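PDB 4Z6M: homoprotocatechuate 2,3-dioxygenase from Brevibacterium fuscum, which probably uses an active-site iron(II) ion and molecular oxygen to cleave the aromatic ring of homoprotocatechuate, beside its catechol hydroxyls. Local coordinates for residues Y45-Q50 with F108-G113. The protein carries 1 engineered substitution. Sequence-based numbering, arbitrary orientation.
Sequences YEDENQ and FVKGIG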
loop_
_atom_site.group_PDB
_atom_site.type_symbol
_atom_site.label_atom_id
_atom_site.label_comp_id
_atom_site.label_asym_id
_atom_site.label_seq_id
_atom_site.Cartn_x
_atom_site.Cartn_y
_atom_site.Cartn_z
ATOM N N TYR A 45 17.968 -9.936 23.714
ATOM C CA TYR A 45 18.433 -10.655 24.904
ATOM C C TYR A 45 17.230 -10.860 25.801
ATOM O O TYR A 45 16.383 -9.967 25.909
ATOM C CB TYR A 45 19.489 -9.859 25.688
ATOM C CG TYR A 45 20.037 -10.693 26.824
ATOM C CD1 TYR A 45 20.903 -11.744 26.560
ATOM C CD2 TYR A 45 19.613 -10.509 28.139
ATOM C CE1 TYR A 45 21.376 -12.552 27.569
ATOM C CE2 TYR A 45 20.098 -11.309 29.160
ATOM C CZ TYR A 45 20.974 -12.325 28.873
ATOM O OH TYR A 45 21.457 -13.122 29.878
ATOM N N GLU A 46 17.143 -11.997 26.476
ATOM C CA GLU A 46 16.140 -12.150 27.528
ATOM C C GLU A 46 16.611 -13.109 28.602
ATOM O O GLU A 46 17.410 -14.009 28.357
ATOM C CB GLU A 46 14.775 -12.586 26.967
ATOM C CG GLU A 46 14.751 -13.914 26.281
ATOM C CD GLU A 46 13.391 -14.261 25.705
ATOM O OE1 GLU A 46 12.364 -13.968 26.354
ATOM O OE2 GLU A 46 13.361 -14.831 24.591
ATOM N N ASP A 47 16.073 -12.888 29.788
ATOM C CA ASP A 47 16.223 -13.810 30.902
ATOM C C ASP A 47 14.922 -13.827 31.707
ATOM O O ASP A 47 13.854 -13.485 31.182
ATOM C CB ASP A 47 17.508 -13.492 31.695
ATOM C CG ASP A 47 17.510 -12.106 32.342
ATOM O OD1 ASP A 47 16.424 -11.532 32.584
ATOM O OD2 ASP A 47 18.625 -11.568 32.607
ATOM N N GLU A 48 14.989 -14.260 32.965
ATOM C CA GLU A 48 13.790 -14.379 33.761
ATOM C C GLU A 48 13.251 -13.047 34.276
ATOM O O GLU A 48 12.132 -12.992 34.797
ATOM C CB GLU A 48 14.055 -15.317 34.951
ATOM C CG GLU A 48 14.535 -16.712 34.559
ATOM C CD GLU A 48 13.467 -17.549 33.874
ATOM O OE1 GLU A 48 12.277 -17.148 33.869
ATOM O OE2 GLU A 48 13.813 -18.647 33.361
ATOM N N ASN A 49 14.086 -12.016 34.223
ATOM C CA ASN A 49 13.744 -10.696 34.753
ATOM C C ASN A 49 13.545 -9.595 33.712
ATOM O O ASN A 49 12.877 -8.601 34.003
ATOM C CB ASN A 49 14.848 -10.258 35.701
ATOM C CG ASN A 49 14.849 -11.079 36.962
ATOM O OD1 ASN A 49 13.866 -11.088 37.681
ATOM N ND2 ASN A 49 15.904 -11.805 37.205
ATOM N N GLN A 50 14.134 -9.761 32.519
ATOM C CA GLN A 50 14.117 -8.697 31.514
ATOM C C GLN A 50 14.035 -9.268 30.113
ATOM O O GLN A 50 14.536 -10.351 29.835
ATOM C CB GLN A 50 15.388 -7.847 31.580
ATOM C CG GLN A 50 15.576 -7.068 32.871
ATOM C CD GLN A 50 16.813 -6.188 32.815
ATOM O OE1 GLN A 50 17.921 -6.663 32.579
ATOM N NE2 GLN A 50 16.626 -4.899 33.007
ATOM N N PHE A 108 23.234 0.898 33.015
ATOM C CA PHE A 108 22.137 0.450 33.893
ATOM C C PHE A 108 21.416 -0.778 33.384
ATOM O O PHE A 108 20.713 -1.440 34.146
ATOM C CB PHE A 108 21.079 1.565 34.031
ATOM C CG PHE A 108 21.542 2.781 34.807
ATOM C CD1 PHE A 108 22.311 3.754 34.194
ATOM C CD2 PHE A 108 21.230 2.927 36.159
ATOM C CE1 PHE A 108 22.729 4.874 34.878
ATOM C CE2 PHE A 108 21.647 4.059 36.848
ATOM C CZ PHE A 108 22.408 5.023 36.217
ATOM N N VAL A 109 21.502 -1.012 32.069
ATOM C CA VAL A 109 20.876 -2.157 31.420
ATOM C C VAL A 109 21.902 -2.765 30.475
ATOM O O VAL A 109 22.845 -2.092 30.053
ATOM C CB VAL A 109 19.587 -1.760 30.642
ATOM C CG1 VAL A 109 18.557 -1.123 31.552
ATOM C CG2 VAL A 109 19.901 -0.826 29.492
ATOM N N LYS A 110 21.712 -4.032 30.134
ATOM C CA LYS A 110 22.614 -4.716 29.210
ATOM C C LYS A 110 22.655 -3.991 27.860
ATOM O O LYS A 110 21.638 -3.455 27.391
ATOM C CB LYS A 110 22.160 -6.154 29.017
ATOM C CG LYS A 110 22.408 -7.017 30.225
ATOM C CD LYS A 110 21.984 -8.455 29.970
ATOM C CE LYS A 110 22.343 -9.375 31.131
ATOM N NZ LYS A 110 21.878 -8.863 32.455
ATOM N N GLY A 111 23.836 -3.960 27.242
ATOM C CA GLY A 111 23.976 -3.414 25.896
ATOM C C GLY A 111 24.116 -1.913 25.839
ATOM O O GLY A 111 24.208 -1.357 24.749
ATOM N N ILE A 112 24.135 -1.257 27.012
ATOM C CA ILE A 112 24.502 0.139 27.138
ATOM C C ILE A 112 25.723 0.258 28.027
ATOM O O ILE A 112 25.811 -0.424 29.052
ATOM C CB ILE A 112 23.349 0.965 27.735
ATOM C CG1 ILE A 112 22.053 0.739 26.950
ATOM C CG2 ILE A 112 23.743 2.435 27.784
ATOM C CD1 ILE A 112 22.023 1.423 25.600
ATOM N N GLY A 113 26.656 1.101 27.592
ATOM C CA GLY A 113 27.872 1.418 28.322
ATOM C C GLY A 113 27.684 2.623 29.236
ATOM O O GLY A 113 26.645 2.765 29.869
HETATM O O HOH W 1 19.111 -9.034 32.045
HETATM O O HOH W 2 19.068 -3.737 34.173
#
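K110 runs toward Y45 extended through chi2 and chi3 and turns only at chi4 (51°), while chi1 of Y45 (-174°) sets CG opposite the backbone N and carries the ring toward the lysine. The two side chains meet obliquely: CD of K110 lies 3.5 Å from CE2 of the ring, and its CE stays beside CE2 and CZ, so the contact is one of methylenes against an aromatic ring. The bend at the end of the lysine turns the ammonium away from the ring, toward a water shared by three side chains. K110 NZ donates to this water at 2.8 Å, and the water in turn donates to D47 OD2 at 2.6 Å and to Q50 OE1 at 2.7 Å. With NZ and OD2 themselves 4.2 Å apart, too far for a salt bridge, the opposite charges are joined through solvent. The example illustrates how a beta hairpin, here linking strands 42-46 and 50-54 at the edge of a glyoxalase-superfamily sheet, can meet a loop remote in sequence, the one between strands 101-104 and 115-119, with no direct hydrogen bond between them. Within the hairpin, D47 OD1 accepts from N49 N, above the carboxylate plane, closing an Asx turn, and from Q50 N, nearly along the C-O axis, which makes the whole an Asx motif. Y52 OH bonds to both Q50 OE1 and K110 N, a second link between the same two segments. Further along, a type II turn from V109 to I112 presents K110, and another water spans Q50 NE2 and the carbonyl O of F108, accepting from the amide at 2.9 Å.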